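Local coordinates for protein nucleoside-diphosphate sugar epimerase (SulA family) (Corynebacterium glutamicum, PDB 3OH8) that probably acts as an NAD(P)-dependent epimerase or related enzyme on nucleotide sugars, at residues H221-A224 with I225-S228; H260-G263 with D264-L267. One frame throughout, in Å; residues are numbered along the deposited sequence.

Contact 1: H221-A224 with I225-S228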
ATOM      1  N   HIS A 221     -10.178  20.492 -21.392  1.00 57.94           N
ATOM      2  CA  HIS A 221      -8.959  20.181 -20.642  1.00 60.34           C
ATOM      3  C   HIS A 221      -7.832  19.625 -21.513  1.00 51.72           C
ATOM      4  O   HIS A 221      -6.768  19.272 -20.998  1.00 51.83           O
ATOM      5  CB  HIS A 221      -9.264  19.152 -19.547  1.00 63.12           C
ATOM      6  CG  HIS A 221      -9.902  19.731 -18.326  1.00 68.00           C
ATOM      7  ND1 HIS A 221     -11.237  20.075 -18.271  1.00 70.13           N
ATOM      8  CD2 HIS A 221      -9.392  20.008 -17.103  1.00 68.04           C
ATOM      9  CE1 HIS A 221     -11.518  20.549 -17.072  1.00 69.33           C
ATOM     10  NE2 HIS A 221     -10.417  20.519 -16.344  1.00 69.43           N
ATOM     11  N   LYS A 222      -8.068  19.534 -22.818  1.00 40.61           N
ATOM     12  CA  LYS A 222      -7.166  18.794 -23.705  1.00 41.26           C
ATOM     13  C   LYS A 222      -5.691  19.192 -23.589  1.00 36.73           C
ATOM     14  O   LYS A 222      -4.834  18.351 -23.321  1.00 32.04           O
ATOM     15  CB  LYS A 222      -7.621  18.875 -25.168  1.00 41.82           C
ATOM     16  CG  LYS A 222      -7.327  17.595 -25.946  1.00 49.66           C
ATOM     17  CD  LYS A 222      -6.999  17.861 -27.409  1.00 57.25           C
ATOM     18  CE  LYS A 222      -6.701  16.561 -28.157  1.00 62.88           C
ATOM     19  NZ  LYS A 222      -7.889  15.655 -28.222  1.00 66.14           N
ATOM     20  N   GLU A 223      -5.395  20.467 -23.806  1.00 33.19           N
ATOM     21  CA  GLU A 223      -4.010  20.923 -23.778  1.00 32.96           C
ATOM     22  C   GLU A 223      -3.367  20.679 -22.406  1.00 34.83           C
ATOM     23  O   GLU A 223      -2.268  20.129 -22.314  1.00 32.72           O
ATOM     24  CB  GLU A 223      -3.913  22.398 -24.202  1.00 35.79           C
ATOM     25  CG  GLU A 223      -2.493  22.918 -24.402  1.00 38.39           C
ATOM     26  CD  GLU A 223      -1.635  22.027 -25.297  1.00 42.29           C
ATOM     27  OE1 GLU A 223      -2.186  21.220 -26.082  1.00 42.57           O
ATOM     28  OE2 GLU A 223      -0.393  22.136 -25.209  1.00 43.19           O
ATOM     29  N   ALA A 224      -4.058  21.073 -21.343  1.00 36.24           N
ATOM     30  CA  ALA A 224      -3.561  20.842 -19.989  1.00 35.95           C
ATOM     31  C   ALA A 224      -3.160  19.387 -19.758  1.00 38.76           C
ATOM     32  O   ALA A 224      -2.167  19.114 -19.090  1.00 35.54           O
ATOM     33  CB  ALA A 224      -4.605  21.261 -18.957  1.00 36.52           C
ATOM     34  N   ILE A 225      -3.944  18.456 -20.296  1.00 37.62           N
ATOM     35  CA  ILE A 225      -3.677  17.034 -20.093  1.00 37.61           C
ATOM     36  C   ILE A 225      -2.541  16.554 -20.987  1.00 32.38           C
ATOM     37  O   ILE A 225      -1.756  15.681 -20.617  1.00 36.07           O
ATOM     38  CB  ILE A 225      -4.938  16.187 -20.359  1.00 42.04           C
ATOM     39  CG1 ILE A 225      -5.932  16.356 -19.208  1.00 46.45           C
ATOM     40  CG2 ILE A 225      -4.571  14.717 -20.544  1.00 37.40           C
ATOM     41  CD1 ILE A 225      -7.358  15.983 -19.567  1.00 47.57           C
ATOM     42  N   ARG A 226      -2.458  17.141 -22.170  1.00 30.22           N
ATOM     43  CA  ARG A 226      -1.399  16.814 -23.095  1.00 36.13           C
ATOM     44  C   ARG A 226      -0.054  17.196 -22.477  1.00 33.01           C
ATOM     45  O   ARG A 226       0.944  16.476 -22.603  1.00 30.55           O
ATOM     46  CB  ARG A 226      -1.620  17.570 -24.403  1.00 45.78           C
ATOM     47  CG  ARG A 226      -0.983  16.918 -25.596  1.00 51.47           C
ATOM     48  CD  ARG A 226      -1.216  17.722 -26.855  1.00 58.17           C
ATOM     49  NE  ARG A 226      -0.049  17.609 -27.719  1.00 63.39           N
ATOM     50  CZ  ARG A 226       0.943  18.492 -27.751  1.00 57.68           C
ATOM     51  NH1 ARG A 226       0.900  19.576 -26.986  1.00 52.70           N
ATOM     52  NH2 ARG A 226       1.975  18.291 -28.554  1.00 58.45           N
ATOM     53  N   GLU A 227      -0.038  18.331 -21.790  1.00 28.48           N
ATOM     54  CA  GLU A 227       1.192  18.852 -21.209  1.00 26.66           C
ATOM     55  C   GLU A 227       1.581  18.150 -19.898  1.00 30.66           C
ATOM     56  O   GLU A 227       2.757  18.087 -19.552  1.00 30.42           O
ATOM     57  CB  GLU A 227       1.074  20.375 -21.025  1.00 30.85           C
ATOM     58  CG  GLU A 227       0.678  21.108 -22.311  1.00 27.99           C
ATOM     59  CD  GLU A 227       0.501  22.616 -22.128  1.00 32.87           C
ATOM     60  OE1 GLU A 227       0.724  23.123 -21.007  1.00 33.50           O
ATOM     61  OE2 GLU A 227       0.138  23.293 -23.122  1.00 30.04           O
ATOM     62  N   SER A 228       0.605  17.619 -19.172  1.00 31.69           N
ATOM     63  CA  SER A 228       0.902  17.006 -17.880  1.00 36.55           C
ATOM     64  C   SER A 228       1.054  15.492 -17.982  1.00 36.06           C
ATOM     65  O   SER A 228       1.846  14.896 -17.253  1.00 34.40           O
ATOM     66  CB  SER A 228      -0.172  17.364 -16.845  1.00 43.95           C
ATOM     67  OG  SER A 228      -1.448  16.865 -17.226  1.00 44.76           O
TER
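Glu223, Arg226 and Glu227 meet on the outer surface of the first turns of helix 222-242, a local contact between side chains three and four residues apart. The backbone beneath them is joined by bonds from residue i+4 to residue i: Ile225 N reaches His221 O at 3.0 Å, Arg226 N reaches Lys222 O at 2.9 Å and Glu227 N reaches Glu223 O at 2.9 Å. Glu223 starts with CG anti to its backbone N (chi1 -172°) and then turns about the CB-CG bond (chi2 50°), which brings its carboxylate between two partners. Its OE2 lies at the edge of the Arg226 guanidinium, in plane, in a long salt bridge of 3.4 Å to NH1. Glu223 OE2 also stands 2.4 Å from Glu227 OE2, with the carboxylate planes steeply inclined; so short an approach is doubtful in detail, though one of the acids probably carries a proton. Ser228 OG turns back to Ala224 O at 3.0 Å, where the backbone bond from Ser228 N is weak and the helix widens into a pi-type turn. On the side facing helix 277-287, Ile225 packs on Val281 and Lys222 NZ forms a salt bridge with Glu280; Ile225 CD1 also lies against His221 CB. The pattern is that of the first turns of a surface helix of a Rossmann-type domain, tied to a neighbouring helix.

Contact 2: H260-G263 with D264-L267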
ATOM      1  N   HIS A 260     -16.199   6.249 -19.840  1.00 31.08           N
ATOM      2  CA  HIS A 260     -16.761   6.485 -18.519  1.00 32.54           C
ATOM      3  C   HIS A 260     -17.961   5.582 -18.237  1.00 30.31           C
ATOM      4  O   HIS A 260     -18.266   5.296 -17.082  1.00 27.44           O
ATOM      5  CB  HIS A 260     -17.096   7.974 -18.313  1.00 35.94           C
ATOM      6  CG  HIS A 260     -18.392   8.407 -18.927  1.00 41.23           C
ATOM      7  ND1 HIS A 260     -19.558   8.520 -18.199  1.00 47.16           N
ATOM      8  CD2 HIS A 260     -18.704   8.775 -20.191  1.00 41.72           C
ATOM      9  CE1 HIS A 260     -20.533   8.930 -18.991  1.00 45.18           C
ATOM     10  NE2 HIS A 260     -20.041   9.093 -20.205  1.00 44.82           N
ATOM     11  N   ASP A 261     -18.614   5.098 -19.288  1.00 27.93           N
ATOM     12  CA  ASP A 261     -19.865   4.367 -19.098  1.00 27.00           C
ATOM     13  C   ASP A 261     -20.083   3.277 -20.145  1.00 30.00           C
ATOM     14  O   ASP A 261     -20.415   3.581 -21.289  1.00 31.05           O
ATOM     15  CB  ASP A 261     -21.023   5.369 -19.122  1.00 28.54           C
ATOM     16  CG  ASP A 261     -22.376   4.726 -18.870  1.00 31.64           C
ATOM     17  OD1 ASP A 261     -22.452   3.487 -18.701  1.00 31.30           O
ATOM     18  OD2 ASP A 261     -23.371   5.481 -18.840  1.00 36.73           O
ATOM     19  N   ARG A 262     -19.904   2.011 -19.746  1.00 27.03           N
ATOM     20  CA  ARG A 262     -20.128   0.863 -20.643  1.00 24.69           C
ATOM     21  C   ARG A 262     -21.280  -0.051 -20.188  1.00 21.57           C
ATOM     22  O   ARG A 262     -21.419  -1.175 -20.667  1.00 24.98           O
ATOM     23  CB  ARG A 262     -18.851   0.023 -20.813  1.00 19.90           C
ATOM     24  CG  ARG A 262     -17.713   0.716 -21.572  1.00 19.06           C
ATOM     25  CD  ARG A 262     -17.934   0.709 -23.086  1.00 20.51           C
ATOM     26  NE  ARG A 262     -17.420  -0.496 -23.735  1.00 24.74           N
ATOM     27  CZ  ARG A 262     -16.183  -0.633 -24.211  1.00 25.55           C
ATOM     28  NH1 ARG A 262     -15.304   0.362 -24.102  1.00 18.30           N
ATOM     29  NH2 ARG A 262     -15.826  -1.768 -24.802  1.00 20.62           N
ATOM     30  N   GLY A 263     -22.104   0.430 -19.266  1.00 30.10           N
ATOM     31  CA  GLY A 263     -23.268  -0.329 -18.839  1.00 28.35           C
ATOM     32  C   GLY A 263     -22.907  -1.624 -18.128  1.00 31.35           C
ATOM     33  O   GLY A 263     -22.102  -1.630 -17.192  1.00 31.53           O
ATOM     34  N   ASP A 264     -23.501  -2.727 -18.577  1.00 23.78           N
ATOM     35  CA  ASP A 264     -23.272  -4.020 -17.950  1.00 26.27           C
ATOM     36  C   ASP A 264     -22.216  -4.852 -18.671  1.00 27.16           C
ATOM     37  O   ASP A 264     -21.985  -6.004 -18.313  1.00 29.38           O
ATOM     38  CB  ASP A 264     -24.577  -4.803 -17.848  1.00 32.67           C
ATOM     39  CG  ASP A 264     -25.546  -4.203 -16.841  1.00 40.54           C
ATOM     40  OD1 ASP A 264     -25.114  -3.401 -15.986  1.00 35.85           O
ATOM     41  OD2 ASP A 264     -26.745  -4.546 -16.903  1.00 45.85           O
ATOM     42  N   GLU A 265     -21.571  -4.267 -19.676  1.00 23.72           N
ATOM     43  CA  GLU A 265     -20.543  -4.980 -20.421  1.00 20.20           C
ATOM     44  C   GLU A 265     -19.340  -5.249 -19.525  1.00 20.22           C
ATOM     45  O   GLU A 265     -18.839  -4.342 -18.859  1.00 22.48           O
ATOM     46  CB  GLU A 265     -20.103  -4.172 -21.638  1.00 22.97           C
ATOM     47  CG  GLU A 265     -19.020  -4.845 -22.455  1.00 23.48           C
ATOM     48  CD  GLU A 265     -18.477  -3.938 -23.535  1.00 28.84           C
ATOM     49  OE1 GLU A 265     -19.049  -2.845 -23.715  1.00 29.67           O
ATOM     50  OE2 GLU A 265     -17.488  -4.312 -24.204  1.00 31.49           O
ATOM     51  N   ILE A 266     -18.899  -6.501 -19.491  1.00 25.87           N
ATOM     52  CA  ILE A 266     -17.756  -6.874 -18.676  1.00 24.09           C
ATOM     53  C   ILE A 266     -16.501  -6.458 -19.424  1.00 24.61           C
ATOM     54  O   ILE A 266     -16.262  -6.906 -20.540  1.00 25.09           O
ATOM     55  CB  ILE A 266     -17.724  -8.385 -18.419  1.00 23.72           C
ATOM     56  CG1 ILE A 266     -18.864  -8.784 -17.474  1.00 28.89           C
ATOM     57  CG2 ILE A 266     -16.386  -8.799 -17.839  1.00 26.04           C
ATOM     58  CD1 ILE A 266     -18.967 -10.275 -17.231  1.00 30.23           C
ATOM     59  N   LEU A 267     -15.712  -5.582 -18.818  1.00 17.21           N
ATOM     60  CA  LEU A 267     -14.537  -5.030 -19.491  1.00 20.11           C
ATOM     61  C   LEU A 267     -13.261  -5.802 -19.162  1.00 20.61           C
ATOM     62  O   LEU A 267     -12.865  -5.922 -17.999  1.00 23.18           O
ATOM     63  CB  LEU A 267     -14.372  -3.544 -19.138  1.00 21.09           C
ATOM     64  CG  LEU A 267     -15.616  -2.701 -19.453  1.00 20.86           C
ATOM     65  CD1 LEU A 267     -15.577  -1.364 -18.706  1.00 21.72           C
ATOM     66  CD2 LEU A 267     -15.747  -2.493 -20.969  1.00 16.14           C
TER
HETATM   67  O   HOH W   1     -21.231  -1.764 -23.522  1.00 26.04           O
HETATM   68  O   HOH W   2     -19.172  -1.780 -18.010  1.00 19.93           O
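Arg262 and Glu265, at the corners of a type II' beta turn, face each other with a side-on, two-nitrogen salt bridge that joins the two ends of the turn. Arg262 NE gives a nearly straight bond of 2.9 Å to Glu265 OE1, close to the guanidinium plane but from above the carboxylate plane; NH2 reaches OE2 from the syn side, tilted out of the carboxylate plane, at 3.1 Å. The two flat groups are turned 52° against each other. Bends at chi2 and chi3 carry the guanidinium away from Gly263 and across to Glu265 and Leu267, whereas Glu265 runs out extended to meet it. Leu267 CD2 sits over the centre of one guanidinium face, 3.8 Å from Arg262 CZ, and NH1 is held by the carbonyls of Tyr258 and Glu272, so the group is fixed on several sides. Gly263, with positive phi (65°), takes the second position of the turn, and Glu265 N closes it on Arg262 O at 3.3 Å. Leading in, an Asx turn joins Gly263 N to Asp261 OD1. Strand 265-267 pairs in parallel with strand 412-415, and Asp264 OD1 accepts from Trp336 NE1. One water donates to both Gly263 O and Glu265 O, at 2.7 Å from the latter.

How the contacts relate
Both contacts are local and lie at the surface, about 26 Å apart between centres and without touching, within the NAD-dependent epimerase/dehydratase part of the chain. They hold different elements: contact 1 the start of helix 222-242, contact 2 the corner between the short strands 261-263 and 265-267. In contact 1 repeated backbone bonds carry the structure and the charged side chains add a long salt bridge and an acid pair. In contact 2 a single backbone bond closes the turn, and the side chains and waters do more of the joining. Their outside ties differ too: contact 1 leans on helix 277-287, contact 2 on strand 412-415, and of all the touching residues Leu267 alone is buried.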